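Local atomic coordinates of toxin 2A (Paenibacillus larvae, PDB entry 5URP), a protein that acts as a bacterial toxin of the ADP-ribosyltransferase family, probably transferring ADP-ribose from NAD+ to a target protein of the host cell. Residues S42-K45 with S46-E50; K53-I56 with T57-T60. All coordinates share one frame; numbering follows the deposited sequence.

Contact 1: S42-K45 with S46-E50; sequences SKWK and STLTE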
loop_
_atom_site.group_PDB
_atom_site.type_symbol
_atom_site.label_atom_id
_atom_site.label_comp_id
_atom_site.label_asym_id
_atom_site.label_seq_id
_atom_site.Cartn_x
_atom_site.Cartn_y
_atom_site.Cartn_z
ATOM N N SER A 42 -15.062 6.779 -10.605
ATOM C CA SER A 42 -16.258 6.915 -11.426
ATOM C C SER A 42 -16.112 6.138 -12.726
ATOM O O SER A 42 -17.077 5.540 -13.216
ATOM C CB SER A 42 -16.526 8.393 -11.699
ATOM O OG SER A 42 -17.677 8.549 -12.497
ATOM N N LYS A 43 -14.923 6.145 -13.311
ATOM C CA LYS A 43 -14.750 5.419 -14.565
ATOM C C LYS A 43 -14.643 3.922 -14.305
ATOM O O LYS A 43 -15.230 3.112 -15.026
ATOM C CB LYS A 43 -13.524 5.964 -15.308
ATOM C CG LYS A 43 -13.687 7.424 -15.705
ATOM C CD LYS A 43 -12.495 7.965 -16.481
ATOM C CE LYS A 43 -12.746 9.395 -16.946
ATOM N NZ LYS A 43 -11.608 9.957 -17.734
ATOM N N TRP A 44 -13.951 3.548 -13.235
ATOM C CA TRP A 44 -13.784 2.144 -12.885
ATOM C C TRP A 44 -15.115 1.474 -12.577
ATOM O O TRP A 44 -15.341 0.315 -12.953
ATOM C CB TRP A 44 -12.856 2.070 -11.681
ATOM C CG TRP A 44 -12.388 0.736 -11.262
ATOM C CD1 TRP A 44 -12.229 -0.384 -12.050
ATOM C CD2 TRP A 44 -11.945 0.378 -9.961
ATOM N NE1 TRP A 44 -11.718 -1.400 -11.295
ATOM C CE2 TRP A 44 -11.557 -0.972 -10.000
ATOM C CE3 TRP A 44 -11.854 1.068 -8.739
ATOM C CZ2 TRP A 44 -11.055 -1.632 -8.892
ATOM C CZ3 TRP A 44 -11.373 0.406 -7.626
ATOM C CH2 TRP A 44 -10.992 -0.944 -7.698
ATOM N N LYS A 45 -16.015 2.186 -11.886
ATOM C CA LYS A 45 -17.190 1.512 -11.339
ATOM C C LYS A 45 -18.096 0.959 -12.430
ATOM O O LYS A 45 -18.767 -0.053 -12.216
ATOM C CB LYS A 45 -17.984 2.435 -10.414
ATOM C CG LYS A 45 -18.897 3.445 -11.031
ATOM C CD LYS A 45 -19.786 3.979 -9.922
ATOM C CE LYS A 45 -21.008 4.695 -10.410
ATOM N NZ LYS A 45 -21.961 4.858 -9.283
ATOM N N SER A 46 -18.154 1.599 -13.599
ATOM C CA SER A 46 -19.030 1.058 -14.638
ATOM C C SER A 46 -18.496 -0.221 -15.260
ATOM O O SER A 46 -19.211 -0.841 -16.067
ATOM C CB SER A 46 -19.249 2.071 -15.758
ATOM O OG SER A 46 -17.993 2.513 -16.206
ATOM N N THR A 47 -17.257 -0.598 -14.967
ATOM C CA THR A 47 -16.706 -1.859 -15.451
ATOM C C THR A 47 -16.804 -2.974 -14.433
ATOM O O THR A 47 -16.670 -4.142 -14.809
ATOM C CB THR A 47 -15.233 -1.703 -15.852
ATOM O OG1 THR A 47 -14.408 -1.614 -14.697
ATOM C CG2 THR A 47 -15.053 -0.477 -16.805
ATOM N N LEU A 48 -17.067 -2.636 -13.175
ATOM C CA LEU A 48 -17.064 -3.591 -12.075
ATOM C C LEU A 48 -18.386 -4.334 -11.977
ATOM O O LEU A 48 -19.457 -3.753 -12.187
ATOM C CB LEU A 48 -16.808 -2.874 -10.753
ATOM C CG LEU A 48 -15.401 -2.362 -10.478
ATOM C CD1 LEU A 48 -15.422 -1.516 -9.202
ATOM C CD2 LEU A 48 -14.442 -3.532 -10.334
ATOM N N THR A 49 -18.308 -5.622 -11.656
ATOM C CA THR A 49 -19.517 -6.396 -11.397
ATOM C C THR A 49 -19.899 -6.216 -9.930
ATOM O O THR A 49 -19.082 -5.841 -9.105
ATOM C CB THR A 49 -19.320 -7.884 -11.647
ATOM O OG1 THR A 49 -18.424 -8.372 -10.642
ATOM C CG2 THR A 49 -18.754 -8.168 -13.036
ATOM N N GLU A 50 -21.154 -6.533 -9.610
ATOM C CA GLU A 50 -21.588 -6.399 -8.217
ATOM C C GLU A 50 -20.764 -7.287 -7.285
ATOM O O GLU A 50 -20.417 -6.872 -6.170
ATOM C CB GLU A 50 -23.085 -6.705 -8.103
ATOM C CG GLU A 50 -23.963 -5.671 -8.801
ATOM C CD GLU A 50 -23.719 -4.251 -8.304
ATOM O OE1 GLU A 50 -23.863 -4.003 -7.084
ATOM O OE2 GLU A 50 -23.367 -3.383 -9.131
#
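Trp44 and Leu48 carry the contact, the leucine lying over one face of the indole. Leu48 CG stands 4.0 Å from the centroid of the five-membered ring and 15° off its normal, a CH-pi contact, while Leu48 CD1 sits above the middle of the whole ring system. The other methyl comes in over the pyrrole nitrogen, with Leu48 CD2 3.6 Å from Trp44 NE1. With CG anti to the backbone N (chi1 -172°), the indole swings back toward the chain that follows it.

Trp44 O gathers most of the polar contacts. Thr47 OG1 donates to Trp44 O at 2.8 Å, in the carbonyl plane and on a lone pair, and Thr47 N reaches the same Trp44 O at 2.9 Å from well above that plane. Leu48 N makes its better bond to a second acceptor, Lys45 O, at 3.2 Å. A third is Lys43 O, to which Ser46 OG donates at 3.1 Å, the C=O...donor angle being 142°.

Further out, Trp44 NE1 is bonded to Ala91 O and Leu48 packs on Ala91, so helix 79-92 lies against the pair, while Trp44 also touches Ile56 and Leu48 touches Lys53 of helix 50-61. Thr49 is the N-cap of helix 50-61, and its N is bonded by Glu52 OE1, consistent with a capping box.

This is a worked case of a helix giving way to a turn: the i+4 pattern fades, Trp44 O keeping only a weak i+4 bond from Leu48 N, while i+3 amides and the hydroxyls of Ser46 and Thr47 bond the last carbonyls.

Contact 2: K53-I56 with T57-T60; sequences KRQI and TLYT
Arg54 meets Leu58 one turn further along the helix, and its side chain can be followed outward from the backbone. Its CB points away from the following turn. Arg54 CG then comes within 4.1 Å of Leu58 CD1, and the chain, bent at chi3 (120°), turns back over that methyl. The guanidinium ends flat on it: Leu58 CD1 lies 3.8 Å above the plane of the Arg54 guanidinium, over its centre, with Arg54 CZ and Arg54 NH2 each 3.9 Å from the methyl carbon. Glu51 OE2 forms a salt bridge with Arg54 NE, which limits the rotation of the group, and also accepts a bond from Gln55 NE2. Gln55 OE1 is left 4.0 Å from Leu58 CD1, so that two polar ends border one leucine methyl.

Beneath these side chains runs the regular i to i+4 ladder, from Thr57 N to Lys53 O (3.0 Å) through to Thr60 N to Ile56 O. Thr60 OG1 adds a bond of 2.7 Å to Thr57 O, its chi1 of 66° directing the hydroxyl back along the helix. Beyond the helix, the threonine hydroxyls bond loop backbone, Thr57 OG1 at Ile182 O and Thr60 OG1 at Tyr184 N, and the tyrosine hydroxyl bonds side chains of Ser150 and Asn67.

The two sides of the helix thus differ in chemistry. On the exposed Arg54 face a carboxylate, probably ionised, draws the arginine and glutamine together, the flat cation covering an aliphatic methyl; Ile56, Tyr59 and Thr60 are buried, and there the hydroxyls of Tyr59 and Thr60 are satisfied by hydrogen bonds.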
loop_
_atom_site.group_PDB
_atom_site.type_symbol
_atom_site.label_atom_id
_atom_site.label_comp_id
_atom_site.label_asym_id
_atom_site.label_seq_id
_atom_site.Cartn_x
_atom_site.Cartn_y
_atom_site.Cartn_z
ATOM N N LYS A 53 -17.357 -5.621 -6.639
ATOM C CA LYS A 53 -17.502 -4.544 -5.650
ATOM C C LYS A 53 -17.605 -5.107 -4.242
ATOM O O LYS A 53 -16.951 -4.609 -3.318
ATOM C CB LYS A 53 -18.737 -3.696 -5.960
ATOM C CG LYS A 53 -18.625 -2.903 -7.259
ATOM C CD LYS A 53 -19.945 -2.210 -7.548
ATOM C CE LYS A 53 -19.954 -1.526 -8.889
ATOM N NZ LYS A 53 -21.346 -1.482 -9.400
ATOM N N ARG A 54 -18.433 -6.130 -4.055
ATOM C CA ARG A 54 -18.622 -6.711 -2.726
ATOM C C ARG A 54 -17.315 -7.261 -2.164
ATOM O O ARG A 54 -17.016 -7.075 -0.977
ATOM C CB ARG A 54 -19.683 -7.796 -2.798
ATOM C CG ARG A 54 -19.835 -8.585 -1.525
ATOM C CD ARG A 54 -20.918 -9.638 -1.680
ATOM N NE ARG A 54 -20.368 -10.977 -1.479
ATOM C CZ ARG A 54 -20.410 -11.657 -0.335
ATOM N NH1 ARG A 54 -19.855 -12.861 -0.269
ATOM N NH2 ARG A 54 -21.010 -11.156 0.737
ATOM N N GLN A 55 -16.516 -7.942 -2.993
ATOM C CA GLN A 55 -15.262 -8.498 -2.487
ATOM C C GLN A 55 -14.261 -7.416 -2.145
ATOM O O GLN A 55 -13.494 -7.577 -1.187
ATOM C CB GLN A 55 -14.650 -9.487 -3.489
ATOM C CG GLN A 55 -15.442 -10.747 -3.663
ATOM C CD GLN A 55 -15.608 -11.553 -2.374
ATOM O OE1 GLN A 55 -14.816 -11.437 -1.421
ATOM N NE2 GLN A 55 -16.661 -12.352 -2.328
ATOM N N ILE A 56 -14.241 -6.315 -2.905
ATOM C CA ILE A 56 -13.395 -5.189 -2.552
ATOM C C ILE A 56 -13.808 -4.641 -1.188
ATOM O O ILE A 56 -12.967 -4.415 -0.314
ATOM C CB ILE A 56 -13.451 -4.102 -3.636
ATOM C CG1 ILE A 56 -12.727 -4.631 -4.881
ATOM C CG2 ILE A 56 -12.836 -2.788 -3.167
ATOM C CD1 ILE A 56 -12.999 -3.854 -6.115
ATOM N N THR A 57 -15.105 -4.427 -0.992
ATOM C CA THR A 57 -15.586 -3.943 0.312
ATOM C C THR A 57 -15.150 -4.885 1.427
ATOM O O THR A 57 -14.641 -4.446 2.480
ATOM C CB THR A 57 -17.111 -3.789 0.291
ATOM O OG1 THR A 57 -17.493 -2.793 -0.680
ATOM C CG2 THR A 57 -17.623 -3.352 1.666
ATOM N N LEU A 58 -15.317 -6.185 1.214
ATOM C CA LEU A 58 -15.000 -7.150 2.268
ATOM C C LEU A 58 -13.514 -7.188 2.557
ATOM O O LEU A 58 -13.107 -7.370 3.713
ATOM C CB LEU A 58 -15.510 -8.528 1.903
ATOM C CG LEU A 58 -17.028 -8.665 1.866
ATOM C CD1 LEU A 58 -17.349 -10.058 1.400
ATOM C CD2 LEU A 58 -17.674 -8.360 3.234
ATOM N N TYR A 59 -12.684 -7.026 1.526
ATOM C CA TYR A 59 -11.257 -6.902 1.739
ATOM C C TYR A 59 -10.951 -5.701 2.625
ATOM O O TYR A 59 -10.167 -5.806 3.572
ATOM C CB TYR A 59 -10.533 -6.804 0.365
ATOM C CG TYR A 59 -9.090 -6.383 0.504
ATOM C CD1 TYR A 59 -8.096 -7.318 0.743
ATOM C CD2 TYR A 59 -8.722 -5.042 0.444
ATOM C CE1 TYR A 59 -6.771 -6.928 0.902
ATOM C CE2 TYR A 59 -7.414 -4.650 0.640
ATOM C CZ TYR A 59 -6.449 -5.599 0.853
ATOM O OH TYR A 59 -5.158 -5.191 1.041
ATOM N N THR A 60 -11.541 -4.539 2.319
ATOM C CA THR A 60 -11.233 -3.348 3.111
ATOM C C THR A 60 -11.729 -3.504 4.543
ATOM O O THR A 60 -11.167 -2.895 5.456
ATOM C CB THR A 60 -11.828 -2.072 2.498
ATOM O OG1 THR A 60 -13.258 -2.089 2.521
ATOM C CG2 THR A 60 -11.255 -1.777 1.052
#

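Overall arrangement
Contact 1 and contact 2 follow one another along the chain, their centres about 13 Å apart: 42-45 with 46-50 forms the turn out of helix 30-45, whereas 53-56 with 57-60 lies wholly within helix 50-61. Both are partly buried, but contact 1 is the more peripheral, about 21 Å from the chain's centre against about 16 Å. They meet where Trp44 CH2 packs 3.9 Å from Ile56 CD1 and where Lys53 CE lies beside Leu48 CB, and both reach Ala91 of helix 79-92. Their chemistry differs accordingly: hydroxyl and i+3 amide bonds to the last helical carbonyls beside a leucine-indole face in the turn, regular backbone bonding with a guanidinium-methyl face in the helix.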